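Local coordinates for protein plastocyanin (Adiantum capillus-veneris, PDB 1KDI) that carries electrons between the cytochrome b6-f complex and P700 of photosystem I, using a single bound copper ion in the chloroplast thylakoid, at residues T35-V40 against F85-H90; A1-G6 against V27-V32; F41-G46 against E54-S59; P16-V21 against K96-V101. All blocks are in the same frame, centred on the assembly; numbering follows the deposited sequence.

Contact 1. Residues T35-V40 against F85-H90. With CU (copper (II) ion), chain B.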
loop_
_atom_site.group_PDB
_atom_site.type_symbol
_atom_site.label_atom_id
_atom_site.label_comp_id
_atom_site.label_asym_id
_atom_site.label_seq_id
_atom_site.Cartn_x
_atom_site.Cartn_y
_atom_site.Cartn_z
ATOM N N THR A 35 -0.307 -14.876 -6.864
ATOM C CA THR A 35 -0.295 -14.741 -5.423
ATOM C C THR A 35 -1.080 -13.472 -5.038
ATOM O O THR A 35 -0.842 -12.393 -5.581
ATOM C CB THR A 35 1.166 -14.661 -4.976
ATOM O OG1 THR A 35 1.804 -15.812 -5.514
ATOM C CG2 THR A 35 1.360 -14.703 -3.485
ATOM N N GLY A 36 -2.067 -13.633 -4.137
ATOM C CA GLY A 36 -2.874 -12.544 -3.631
ATOM C C GLY A 36 -2.084 -11.775 -2.593
ATOM O O GLY A 36 -1.221 -12.265 -1.845
ATOM N N HIS A 37 -2.319 -10.483 -2.478
ATOM C CA HIS A 37 -1.583 -9.624 -1.551
ATOM C C HIS A 37 -2.534 -8.538 -1.179
ATOM O O HIS A 37 -3.586 -8.418 -1.781
ATOM C CB HIS A 37 -0.358 -8.918 -2.184
ATOM C CG HIS A 37 0.747 -9.835 -2.744
ATOM N ND1 HIS A 37 1.661 -10.365 -1.955
ATOM C CD2 HIS A 37 0.942 -10.150 -4.054
ATOM C CE1 HIS A 37 2.470 -11.032 -2.780
ATOM N NE2 HIS A 37 2.025 -10.890 -4.015
ATOM N N ASN A 38 -2.200 -7.773 -0.176
ATOM C CA ASN A 38 -2.965 -6.543 0.036
ATOM C C ASN A 38 -2.054 -5.421 0.544
ATOM O O ASN A 38 -0.820 -5.578 0.593
ATOM C CB ASN A 38 -4.118 -6.818 1.014
ATOM C CG ASN A 38 -3.822 -6.964 2.480
ATOM O OD1 ASN A 38 -2.706 -7.026 2.995
ATOM N ND2 ASN A 38 -4.919 -7.063 3.195
ATOM N N ILE A 39 -2.636 -4.253 0.852
ATOM C CA ILE A 39 -1.850 -3.122 1.316
ATOM C C ILE A 39 -2.628 -2.403 2.422
ATOM O O ILE A 39 -3.782 -2.003 2.322
ATOM C CB ILE A 39 -1.451 -2.198 0.037
ATOM C CG1 ILE A 39 -1.730 -0.768 0.313
ATOM C CG2 ILE A 39 -2.183 -2.562 -1.252
ATOM C CD1 ILE A 39 -0.543 -0.239 1.031
ATOM N N VAL A 40 -1.896 -2.352 3.507
ATOM C CA VAL A 40 -2.314 -1.774 4.758
ATOM C C VAL A 40 -1.223 -0.789 5.178
ATOM O O VAL A 40 -0.038 -1.140 5.189
ATOM C CB VAL A 40 -2.463 -2.929 5.781
ATOM C CG1 VAL A 40 -2.720 -2.367 7.146
ATOM C CG2 VAL A 40 -3.584 -3.867 5.354
ATOM N N PHE A 85 3.889 1.114 4.209
ATOM C CA PHE A 85 2.789 0.213 3.984
ATOM C C PHE A 85 3.316 -1.224 3.865
ATOM O O PHE A 85 4.521 -1.449 3.658
ATOM C CB PHE A 85 2.034 0.644 2.750
ATOM C CG PHE A 85 2.766 0.701 1.426
ATOM C CD1 PHE A 85 2.872 -0.434 0.652
ATOM C CD2 PHE A 85 3.328 1.901 1.023
ATOM C CE1 PHE A 85 3.557 -0.373 -0.545
ATOM C CE2 PHE A 85 4.006 1.947 -0.171
ATOM C CZ PHE A 85 4.122 0.810 -0.956
ATOM N N TYR A 86 2.458 -2.210 4.129
ATOM C CA TYR A 86 2.892 -3.598 4.080
ATOM C C TYR A 86 1.741 -4.470 3.626
ATOM O O TYR A 86 0.590 -4.026 3.489
ATOM C CB TYR A 86 3.425 -4.026 5.463
ATOM C CG TYR A 86 2.365 -4.023 6.549
ATOM C CD1 TYR A 86 1.516 -5.099 6.732
ATOM C CD2 TYR A 86 2.226 -2.894 7.331
ATOM C CE1 TYR A 86 0.515 -5.054 7.682
ATOM C CE2 TYR A 86 1.234 -2.839 8.285
ATOM C CZ TYR A 86 0.396 -3.909 8.446
ATOM O OH TYR A 86 -0.599 -3.813 9.388
ATOM N N CYS A 87 2.090 -5.705 3.302
ATOM C CA CYS A 87 1.083 -6.646 2.867
ATOM C C CYS A 87 0.759 -7.455 4.122
ATOM O O CYS A 87 1.723 -7.929 4.728
ATOM C CB CYS A 87 1.677 -7.548 1.729
ATOM S SG CYS A 87 0.640 -9.010 1.412
ATOM N N THR A 88 -0.471 -7.684 4.569
ATOM C CA THR A 88 -0.693 -8.547 5.726
ATOM C C THR A 88 -0.257 -10.040 5.580
ATOM O O THR A 88 0.515 -10.469 6.439
ATOM C CB THR A 88 -2.167 -8.436 6.062
ATOM O OG1 THR A 88 -2.501 -7.072 6.234
ATOM C CG2 THR A 88 -2.458 -9.158 7.327
ATOM N N PRO A 89 -0.563 -10.898 4.580
ATOM C CA PRO A 89 -0.028 -12.271 4.486
ATOM C C PRO A 89 1.474 -12.393 4.595
ATOM O O PRO A 89 1.995 -13.265 5.297
ATOM C CB PRO A 89 -0.478 -12.816 3.162
ATOM C CG PRO A 89 -1.709 -12.045 2.864
ATOM C CD PRO A 89 -1.468 -10.661 3.460
ATOM N N HIS A 90 2.180 -11.417 3.962
ATOM C CA HIS A 90 3.616 -11.571 3.816
ATOM C C HIS A 90 4.376 -10.508 4.536
ATOM O O HIS A 90 5.556 -10.274 4.245
ATOM C CB HIS A 90 4.002 -11.567 2.335
ATOM C CG HIS A 90 3.225 -12.580 1.496
ATOM N ND1 HIS A 90 2.342 -12.171 0.606
ATOM C CD2 HIS A 90 3.306 -13.929 1.569
ATOM C CE1 HIS A 90 1.835 -13.268 0.091
ATOM N NE2 HIS A 90 2.423 -14.287 0.675
HETATM CU CU CU B . 1.791 -10.239 -0.014
#
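The type 1 (blue) copper site of the cupredoxin fold is built here, where H37 meets C87 and H90 around one copper ion. Copper is held by H37 ND1 at 1.9 Å, C87 SG at 2.2 Å and H90 ND1 at 2.1 Å; M95 is the fourth copper ligand. The two imidazoles meet rim to rim with planes at 61°, their ND1 atoms converging on the metal, while C87 SG lies in the plane of the H37 ring at its edge. The C87 torsion (chi1 166°, SG opposite the backbone N) brings the sulfur to the copper, where N38 N donates to SG over 3.5 Å. This second-shell bond probably lowers electron density on the sulfur. N38 also fixes the loop after C87: its OD1 takes T88 N at 2.8 Å, nearly in line with the C=O bond, and a weak bond from T88 OG1, while its ND2 hydrogen-bonds to D64 O. Beyond the site V40, at the start of strand 40-41, and Y86 of strand 81-86 form an antiparallel hydrogen-bonded pair. V40 O sits over one face of the Y86 ring, near its rim, and V40 CG1 packs 3.4 Å from Y86 OH. F85 makes a backbone hydrogen bond to G97 of strand 96-101, and its ring meets F29 of strand 27-31 edge-to-face.

Contact 2. Residues A1-G6 against V27-V32; sequences AKVEVG and VEFTLV
V3 and V5 on one side of a parallel strand pair, with F29 and L31 beside them, make the close-packed face of this contact. F29 swings its ring alongside V3, CG being anti to the carbonyl carbon (chi1 -66°), and CD1 comes within 3.6 Å of V3 CB. Two residues on from V3, V5 CG2 lies 3.8 Å from F29 CB, and L31 CD1 bends back to V5 O. A1 CB and V27 CB extend this apolar layer at 4.0 Å.

The opposite face, carrying K2, E4, E28 and T30, is looser and more exposed. K2 and E28 run side by side in the same direction, yet K2 NZ and E28 OE1 form only a long salt bridge of 3.7 Å; E28 OE1 has a second cationic partner in K74. E4 crosses V32 with a methyl contact, OE1 to V32 CG2 at 3.8 Å.

Between the faces, five backbone bonds alternate regularly: E28 N to A1 O, V3 N to E28 O, T30 N to V3 O, V5 N to T30 O at 2.7 Å, and V32 N to V5 O. The axes of the two short strand segments are inclined by 26°. Strands 2-5 and 27-31 are the inner pair of their four-stranded sheet, flanked by 14-15 and 72-75; their apolar face meets I19 of strand 18-21, F85 of strand 81-86 and, through V5, the copper ligands H37 and M95.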
loop_
_atom_site.group_PDB
_atom_site.type_symbol
_atom_site.label_atom_id
_atom_site.label_comp_id
_atom_site.label_asym_id
_atom_site.label_seq_id
_atom_site.Cartn_x
_atom_site.Cartn_y
_atom_site.Cartn_z
ATOM N N ALA A 1 0.362 7.732 -9.004
ATOM C CA ALA A 1 1.556 6.906 -9.072
ATOM C C ALA A 1 1.008 5.507 -9.272
ATOM O O ALA A 1 -0.196 5.315 -9.075
ATOM C CB ALA A 1 2.373 6.877 -7.798
ATOM N N LYS A 2 1.824 4.539 -9.706
ATOM C CA LYS A 2 1.412 3.160 -9.948
ATOM C C LYS A 2 2.451 2.286 -9.314
ATOM O O LYS A 2 3.652 2.582 -9.330
ATOM C CB LYS A 2 1.325 2.822 -11.425
ATOM C CG LYS A 2 -0.105 2.897 -11.894
ATOM C CD LYS A 2 -0.136 3.999 -12.923
ATOM C CE LYS A 2 -1.519 4.392 -13.410
ATOM N NZ LYS A 2 -2.095 3.343 -14.221
ATOM N N VAL A 3 1.974 1.252 -8.607
ATOM C CA VAL A 3 2.855 0.311 -7.899
ATOM C C VAL A 3 2.292 -1.042 -8.304
ATOM O O VAL A 3 1.068 -1.244 -8.367
ATOM C CB VAL A 3 2.782 0.435 -6.318
ATOM C CG1 VAL A 3 3.653 -0.595 -5.563
ATOM C CG2 VAL A 3 3.283 1.841 -5.967
ATOM N N GLU A 4 3.224 -1.935 -8.644
ATOM C CA GLU A 4 2.918 -3.303 -8.995
ATOM C C GLU A 4 3.063 -4.101 -7.720
ATOM O O GLU A 4 4.008 -3.950 -6.961
ATOM C CB GLU A 4 3.901 -3.791 -10.052
ATOM C CG GLU A 4 3.558 -3.175 -11.398
ATOM C CD GLU A 4 4.403 -3.658 -12.580
ATOM O OE1 GLU A 4 5.019 -4.726 -12.522
ATOM O OE2 GLU A 4 4.447 -2.918 -13.557
ATOM N N VAL A 5 2.123 -4.964 -7.455
ATOM C CA VAL A 5 2.140 -5.748 -6.240
ATOM C C VAL A 5 2.425 -7.203 -6.655
ATOM O O VAL A 5 1.595 -7.815 -7.328
ATOM C CB VAL A 5 0.766 -5.653 -5.547
ATOM C CG1 VAL A 5 0.840 -6.377 -4.218
ATOM C CG2 VAL A 5 0.387 -4.193 -5.307
ATOM N N GLY A 6 3.594 -7.698 -6.254
ATOM C CA GLY A 6 4.066 -9.026 -6.610
ATOM C C GLY A 6 4.547 -9.073 -8.047
ATOM O O GLY A 6 4.600 -8.079 -8.769
ATOM N N VAL A 27 -2.451 6.681 -5.653
ATOM C CA VAL A 27 -1.473 5.699 -6.020
ATOM C C VAL A 27 -2.283 4.402 -6.146
ATOM O O VAL A 27 -3.130 4.019 -5.326
ATOM C CB VAL A 27 -0.259 5.732 -4.980
ATOM C CG1 VAL A 27 -0.510 6.693 -3.850
ATOM C CG2 VAL A 27 0.062 4.352 -4.498
ATOM N N GLU A 28 -2.178 3.868 -7.368
ATOM C CA GLU A 28 -2.895 2.676 -7.762
ATOM C C GLU A 28 -1.998 1.461 -7.618
ATOM O O GLU A 28 -0.910 1.390 -8.203
ATOM C CB GLU A 28 -3.354 2.788 -9.202
ATOM C CG GLU A 28 -4.368 1.701 -9.461
ATOM C CD GLU A 28 -4.746 1.480 -10.908
ATOM O OE1 GLU A 28 -4.644 2.398 -11.713
ATOM O OE2 GLU A 28 -5.158 0.366 -11.234
ATOM N N PHE A 29 -2.399 0.543 -6.766
ATOM C CA PHE A 29 -1.698 -0.705 -6.587
ATOM C C PHE A 29 -2.364 -1.696 -7.511
ATOM O O PHE A 29 -3.593 -1.735 -7.583
ATOM C CB PHE A 29 -1.823 -1.132 -5.156
ATOM C CG PHE A 29 -1.116 -0.203 -4.191
ATOM C CD1 PHE A 29 0.233 -0.370 -3.943
ATOM C CD2 PHE A 29 -1.834 0.778 -3.521
ATOM C CE1 PHE A 29 0.891 0.413 -3.030
ATOM C CE2 PHE A 29 -1.168 1.570 -2.602
ATOM C CZ PHE A 29 0.177 1.383 -2.362
ATOM N N THR A 30 -1.591 -2.415 -8.303
ATOM C CA THR A 30 -2.127 -3.401 -9.210
ATOM C C THR A 30 -1.411 -4.693 -8.960
ATOM O O THR A 30 -0.183 -4.715 -8.867
ATOM C CB THR A 30 -1.904 -3.037 -10.662
ATOM O OG1 THR A 30 -2.409 -1.730 -10.834
ATOM C CG2 THR A 30 -2.653 -3.947 -11.609
ATOM N N LEU A 31 -2.166 -5.775 -8.863
ATOM C CA LEU A 31 -1.634 -7.110 -8.642
ATOM C C LEU A 31 -1.001 -7.657 -9.915
ATOM O O LEU A 31 -1.626 -7.570 -10.963
ATOM C CB LEU A 31 -2.740 -8.074 -8.244
ATOM C CG LEU A 31 -2.266 -9.479 -7.910
ATOM C CD1 LEU A 31 -1.511 -9.484 -6.614
ATOM C CD2 LEU A 31 -3.456 -10.392 -7.839
ATOM N N VAL A 32 0.189 -8.236 -9.860
ATOM C CA VAL A 32 0.810 -8.939 -10.984
ATOM C C VAL A 32 1.014 -10.368 -10.441
ATOM O O VAL A 32 1.518 -10.570 -9.333
ATOM C CB VAL A 32 2.193 -8.292 -11.369
ATOM C CG1 VAL A 32 2.897 -9.024 -12.552
ATOM C CG2 VAL A 32 1.919 -6.833 -11.727
#

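Contact 3. Residues F41-G46 against E54-S59; sequences FDIPAG and ELKAAS
With CG anti to its carbonyl carbon (chi1 -77°), F41 turns its ring toward the C-terminal end of helix 49-57, where A58 O lies in the ring plane, 3.2 Å from the edge atom CD1. S59 likewise sets OG beside its own backbone N (chi1 -64°), from where the hydroxyl receives F41 N at 3.0 Å and 167° and donates to L55 O at 2.7 Å. A water that donates to both F41 O and S59 OG adds a second bridge between the segments. L55 lies between F41 and P44: its CG packs on F41 CB at 4.1 Å, and its CD2 meets P44 CD tip to tip at 3.5 Å. I43 CD1 presses at about a right angle on the aliphatic part of K56, as close as 3.4 Å to CG. The helix end is thus seated on the chain at and just after strand 40-41, with Y83 touching both F41 and L55. One hydroxyl, with three partners, satisfies a strand N-H and a carbonyl of the last helical turn together. A58 O, buried with no polar partner in the model, faces the aromatic edge of F41, whose C-H groups probably offer a weak favourable match.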
loop_
_atom_site.group_PDB
_atom_site.type_symbol
_atom_site.label_atom_id
_atom_site.label_comp_id
_atom_site.label_asym_id
_atom_site.label_seq_id
_atom_site.Cartn_x
_atom_site.Cartn_y
_atom_site.Cartn_z
ATOM N N PHE A 41 -1.561 0.453 5.528
ATOM C CA PHE A 41 -0.602 1.417 6.055
ATOM C C PHE A 41 -0.397 1.286 7.543
ATOM O O PHE A 41 -1.331 1.020 8.323
ATOM C CB PHE A 41 -1.064 2.837 5.770
ATOM C CG PHE A 41 -0.821 3.242 4.326
ATOM C CD1 PHE A 41 -1.740 2.945 3.353
ATOM C CD2 PHE A 41 0.347 3.898 4.010
ATOM C CE1 PHE A 41 -1.499 3.296 2.050
ATOM C CE2 PHE A 41 0.576 4.247 2.698
ATOM C CZ PHE A 41 -0.344 3.946 1.728
ATOM N N ASP A 42 0.862 1.477 7.917
ATOM C CA ASP A 42 1.248 1.579 9.296
ATOM C C ASP A 42 0.809 2.947 9.808
ATOM O O ASP A 42 0.877 3.945 9.094
ATOM C CB ASP A 42 2.710 1.493 9.444
ATOM C CG ASP A 42 3.062 0.324 10.313
ATOM O OD1 ASP A 42 2.611 0.274 11.473
ATOM O OD2 ASP A 42 3.774 -0.541 9.793
ATOM N N ILE A 43 0.316 3.063 11.032
ATOM C CA ILE A 43 -0.152 4.359 11.495
ATOM C C ILE A 43 0.913 4.848 12.451
ATOM O O ILE A 43 1.202 4.129 13.413
ATOM C CB ILE A 43 -1.529 4.185 12.158
ATOM C CG1 ILE A 43 -2.512 3.701 11.084
ATOM C CG2 ILE A 43 -1.982 5.520 12.791
ATOM C CD1 ILE A 43 -3.975 3.491 11.452
ATOM N N PRO A 44 1.582 5.989 12.191
ATOM C CA PRO A 44 2.695 6.478 13.005
ATOM C C PRO A 44 2.195 6.718 14.424
ATOM O O PRO A 44 1.154 7.355 14.586
ATOM C CB PRO A 44 3.133 7.737 12.308
ATOM C CG PRO A 44 2.479 7.703 10.933
ATOM C CD PRO A 44 1.171 6.994 11.212
ATOM N N ALA A 45 2.798 6.196 15.490
ATOM C CA ALA A 45 2.315 6.527 16.827
ATOM C C ALA A 45 2.730 7.996 17.023
ATOM O O ALA A 45 3.793 8.498 16.606
ATOM C CB ALA A 45 2.967 5.674 17.926
ATOM N N GLY A 46 1.712 8.680 17.535
ATOM C CA GLY A 46 1.815 10.096 17.769
ATOM C C GLY A 46 1.075 10.863 16.695
ATOM O O GLY A 46 0.863 12.070 16.856
ATOM N N GLU A 54 -7.008 9.003 7.757
ATOM C CA GLU A 54 -6.614 9.029 6.366
ATOM C C GLU A 54 -5.880 7.744 5.960
ATOM O O GLU A 54 -6.194 7.137 4.954
ATOM C CB GLU A 54 -5.779 10.287 6.238
ATOM C CG GLU A 54 -5.229 10.527 4.882
ATOM C CD GLU A 54 -4.679 11.931 4.754
ATOM O OE1 GLU A 54 -3.824 12.334 5.526
ATOM O OE2 GLU A 54 -5.120 12.625 3.872
ATOM N N LEU A 55 -4.939 7.318 6.780
ATOM C CA LEU A 55 -4.163 6.104 6.627
ATOM C C LEU A 55 -5.026 4.860 6.702
ATOM O O LEU A 55 -4.851 3.934 5.897
ATOM C CB LEU A 55 -3.104 6.128 7.701
ATOM C CG LEU A 55 -1.721 6.547 7.365
ATOM C CD1 LEU A 55 -1.657 7.520 6.242
ATOM C CD2 LEU A 55 -1.143 7.110 8.591
ATOM N N LYS A 56 -6.015 4.843 7.622
ATOM C CA LYS A 56 -6.985 3.743 7.672
ATOM C C LYS A 56 -7.829 3.719 6.421
ATOM O O LYS A 56 -7.960 2.663 5.824
ATOM C CB LYS A 56 -7.905 3.872 8.888
ATOM C CG LYS A 56 -7.140 3.369 10.087
ATOM C CD LYS A 56 -8.089 3.277 11.263
ATOM C CE LYS A 56 -7.513 2.342 12.336
ATOM N NZ LYS A 56 -8.481 2.072 13.404
ATOM N N ALA A 57 -8.407 4.817 5.936
ATOM C CA ALA A 57 -9.127 4.851 4.686
ATOM C C ALA A 57 -8.269 4.509 3.471
ATOM O O ALA A 57 -8.766 4.153 2.413
ATOM C CB ALA A 57 -9.690 6.234 4.467
ATOM N N ALA A 58 -6.974 4.703 3.556
ATOM C CA ALA A 58 -6.050 4.331 2.504
ATOM C C ALA A 58 -5.556 2.870 2.663
ATOM O O ALA A 58 -4.608 2.434 2.004
ATOM C CB ALA A 58 -4.883 5.323 2.571
ATOM N N SER A 59 -6.160 2.074 3.560
ATOM C CA SER A 59 -5.759 0.702 3.782
ATOM C C SER A 59 -6.860 -0.247 3.364
ATOM O O SER A 59 -8.046 0.101 3.371
ATOM C CB SER A 59 -5.502 0.479 5.196
ATOM O OG SER A 59 -4.422 1.239 5.653
HETATM O O HOH W 1 -4.225 1.126 8.569
#

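Contact 4. Residues P16-V21 against K96-V101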
loop_
_atom_site.group_PDB
_atom_site.type_symbol
_atom_site.label_atom_id
_atom_site.label_comp_id
_atom_site.label_asym_id
_atom_site.label_seq_id
_atom_site.Cartn_x
_atom_site.Cartn_y
_atom_site.Cartn_z
ATOM N N PRO A 16 7.654 -0.091 -7.613
ATOM C CA PRO A 16 8.815 0.082 -6.745
ATOM C C PRO A 16 8.427 0.031 -5.277
ATOM O O PRO A 16 7.244 0.133 -4.976
ATOM C CB PRO A 16 9.415 1.430 -7.144
ATOM C CG PRO A 16 8.233 2.239 -7.608
ATOM C CD PRO A 16 7.176 1.228 -8.082
ATOM N N ASP A 17 9.345 -0.142 -4.337
ATOM C CA ASP A 17 8.950 -0.173 -2.926
ATOM C C ASP A 17 9.089 1.171 -2.230
ATOM O O ASP A 17 9.092 1.217 -1.000
ATOM C CB ASP A 17 9.761 -1.214 -2.140
ATOM C CG ASP A 17 11.278 -1.095 -2.120
ATOM O OD1 ASP A 17 11.844 -0.028 -2.366
ATOM O OD2 ASP A 17 11.915 -2.102 -1.825
ATOM N N SER A 18 9.239 2.241 -3.020
ATOM C CA SER A 18 9.433 3.587 -2.546
ATOM C C SER A 18 8.888 4.484 -3.639
ATOM O O SER A 18 9.284 4.356 -4.808
ATOM C CB SER A 18 10.885 3.784 -2.339
ATOM O OG SER A 18 11.101 4.765 -1.342
ATOM N N ILE A 19 7.885 5.297 -3.287
ATOM C CA ILE A 19 7.182 6.149 -4.213
ATOM C C ILE A 19 7.058 7.476 -3.489
ATOM O O ILE A 19 6.958 7.545 -2.255
ATOM C CB ILE A 19 5.680 5.793 -4.596
ATOM C CG1 ILE A 19 5.035 4.708 -3.782
ATOM C CG2 ILE A 19 5.711 5.483 -6.088
ATOM C CD1 ILE A 19 5.581 3.261 -3.863
ATOM N N THR A 20 7.145 8.521 -4.300
ATOM C CA THR A 20 6.970 9.876 -3.836
ATOM C C THR A 20 5.845 10.420 -4.692
ATOM O O THR A 20 5.844 10.262 -5.926
ATOM C CB THR A 20 8.283 10.662 -4.026
ATOM O OG1 THR A 20 9.315 10.000 -3.264
ATOM C CG2 THR A 20 8.070 12.143 -3.649
ATOM N N VAL A 21 4.831 10.983 -4.050
ATOM C CA VAL A 21 3.669 11.493 -4.760
ATOM C C VAL A 21 3.377 12.873 -4.218
ATOM O O VAL A 21 3.908 13.263 -3.185
ATOM C CB VAL A 21 2.372 10.627 -4.569
ATOM C CG1 VAL A 21 2.660 9.236 -5.089
ATOM C CG2 VAL A 21 1.915 10.564 -3.103
ATOM N N LYS A 96 7.039 -4.856 2.150
ATOM C CA LYS A 96 6.696 -3.503 2.551
ATOM C C LYS A 96 7.304 -2.411 1.678
ATOM O O LYS A 96 8.299 -2.651 0.990
ATOM C CB LYS A 96 7.141 -3.284 3.960
ATOM C CG LYS A 96 8.613 -3.336 4.239
ATOM C CD LYS A 96 8.603 -2.879 5.680
ATOM C CE LYS A 96 9.990 -2.577 6.184
ATOM N NZ LYS A 96 9.822 -1.914 7.465
ATOM N N GLY A 97 6.748 -1.208 1.696
ATOM C CA GLY A 97 7.269 -0.118 0.909
ATOM C C GLY A 97 7.027 1.191 1.643
ATOM O O GLY A 97 6.453 1.179 2.747
ATOM N N THR A 98 7.477 2.323 1.084
ATOM C CA THR A 98 7.216 3.646 1.675
ATOM C C THR A 98 6.564 4.597 0.676
ATOM O O THR A 98 6.764 4.508 -0.538
ATOM C CB THR A 98 8.510 4.303 2.219
ATOM O OG1 THR A 98 9.460 4.389 1.172
ATOM C CG2 THR A 98 9.104 3.503 3.333
ATOM N N LEU A 99 5.714 5.482 1.164
ATOM C CA LEU A 99 4.998 6.453 0.373
ATOM C C LEU A 99 5.438 7.796 0.966
ATOM O O LEU A 99 5.223 7.977 2.173
ATOM C CB LEU A 99 3.510 6.354 0.578
ATOM C CG LEU A 99 2.453 6.729 -0.462
ATOM C CD1 LEU A 99 1.433 7.619 0.169
ATOM C CD2 LEU A 99 3.060 7.412 -1.645
ATOM N N THR A 100 6.077 8.693 0.182
ATOM C CA THR A 100 6.454 10.027 0.619
ATOM C C THR A 100 5.458 10.921 -0.064
ATOM O O THR A 100 5.361 10.923 -1.296
ATOM C CB THR A 100 7.862 10.438 0.167
ATOM O OG1 THR A 100 8.709 9.612 0.936
ATOM C CG2 THR A 100 8.291 11.861 0.469
ATOM N N VAL A 101 4.673 11.672 0.717
ATOM C CA VAL A 101 3.720 12.646 0.190
ATOM C C VAL A 101 4.388 14.038 0.360
ATOM O O VAL A 101 4.862 14.400 1.462
ATOM C CB VAL A 101 2.393 12.588 0.976
ATOM C CG1 VAL A 101 1.350 13.465 0.299
ATOM C CG2 VAL A 101 1.867 11.163 1.012
HETATM O O HOH W 2 9.015 7.013 -0.225
#
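A parallel pairing of strand 18-21 with strand 96-101 forms one margin of the four-stranded sheet, 18-21 being its outermost strand and 96-101 lying between it and 81-86. The axes of the two short segments are inclined by 16°. Four backbone bonds join them: T98 N to D17 O, I19 N to T98 O, T100 N to I19 O at 2.8 Å, and V21 N to T100 O at 2.8 Å. Next to the first of these, G97 CA approaches D17 O to 3.0 Å. On the inward face, L99 CD2 reaches across V21 at about a right angle, 3.7 Å from CG2, and meets I19 CG1 at 4.0 Å; I19 and V21 both go on to touch A1. The outward face is lined with hydroxyls. T98 OG1, set between its backbone N and carbonyl carbon (chi1 57°), comes to 3.0 Å from S18 OG, and T20 and T100 stand side by side, their CG2 methyls 4.1 Å from each other. A water hydrogen-bonded to T98 OG1 and T100 OG1 also donates to I19 O over 2.9 Å, so this carbonyl accepts from both T100 N and the water. One side of the pair is therefore apolar and core-facing, the other hydroxyl-rich and hydrated.

How the contacts relate
The two facing sheets of the cupredoxin sandwich hold contacts 1, 2 and 4. Contact 2 belongs to the sheet of strands 14-15, 2-5, 27-31 and 72-75; contacts 1 and 4 share the other, where 81-86 and 96-101 are neighbours. Contacts 2 and 4, with centres 11 Å apart, touch through V3 and I19 across the core and alternate along the chain, tying the sheets together. Contact 2 closes before contact 1 opens. Contact 3, joining the end of strand 40-41 and the chain after it to helix 49-57, is nested inside the loop closed by contact 1, itself nested inside that of contact 4; the centres of contacts 1 and 3 lie 15 Å apart. The copper site forms at one end of the sandwich, backed by V5 and L31 of contact 2.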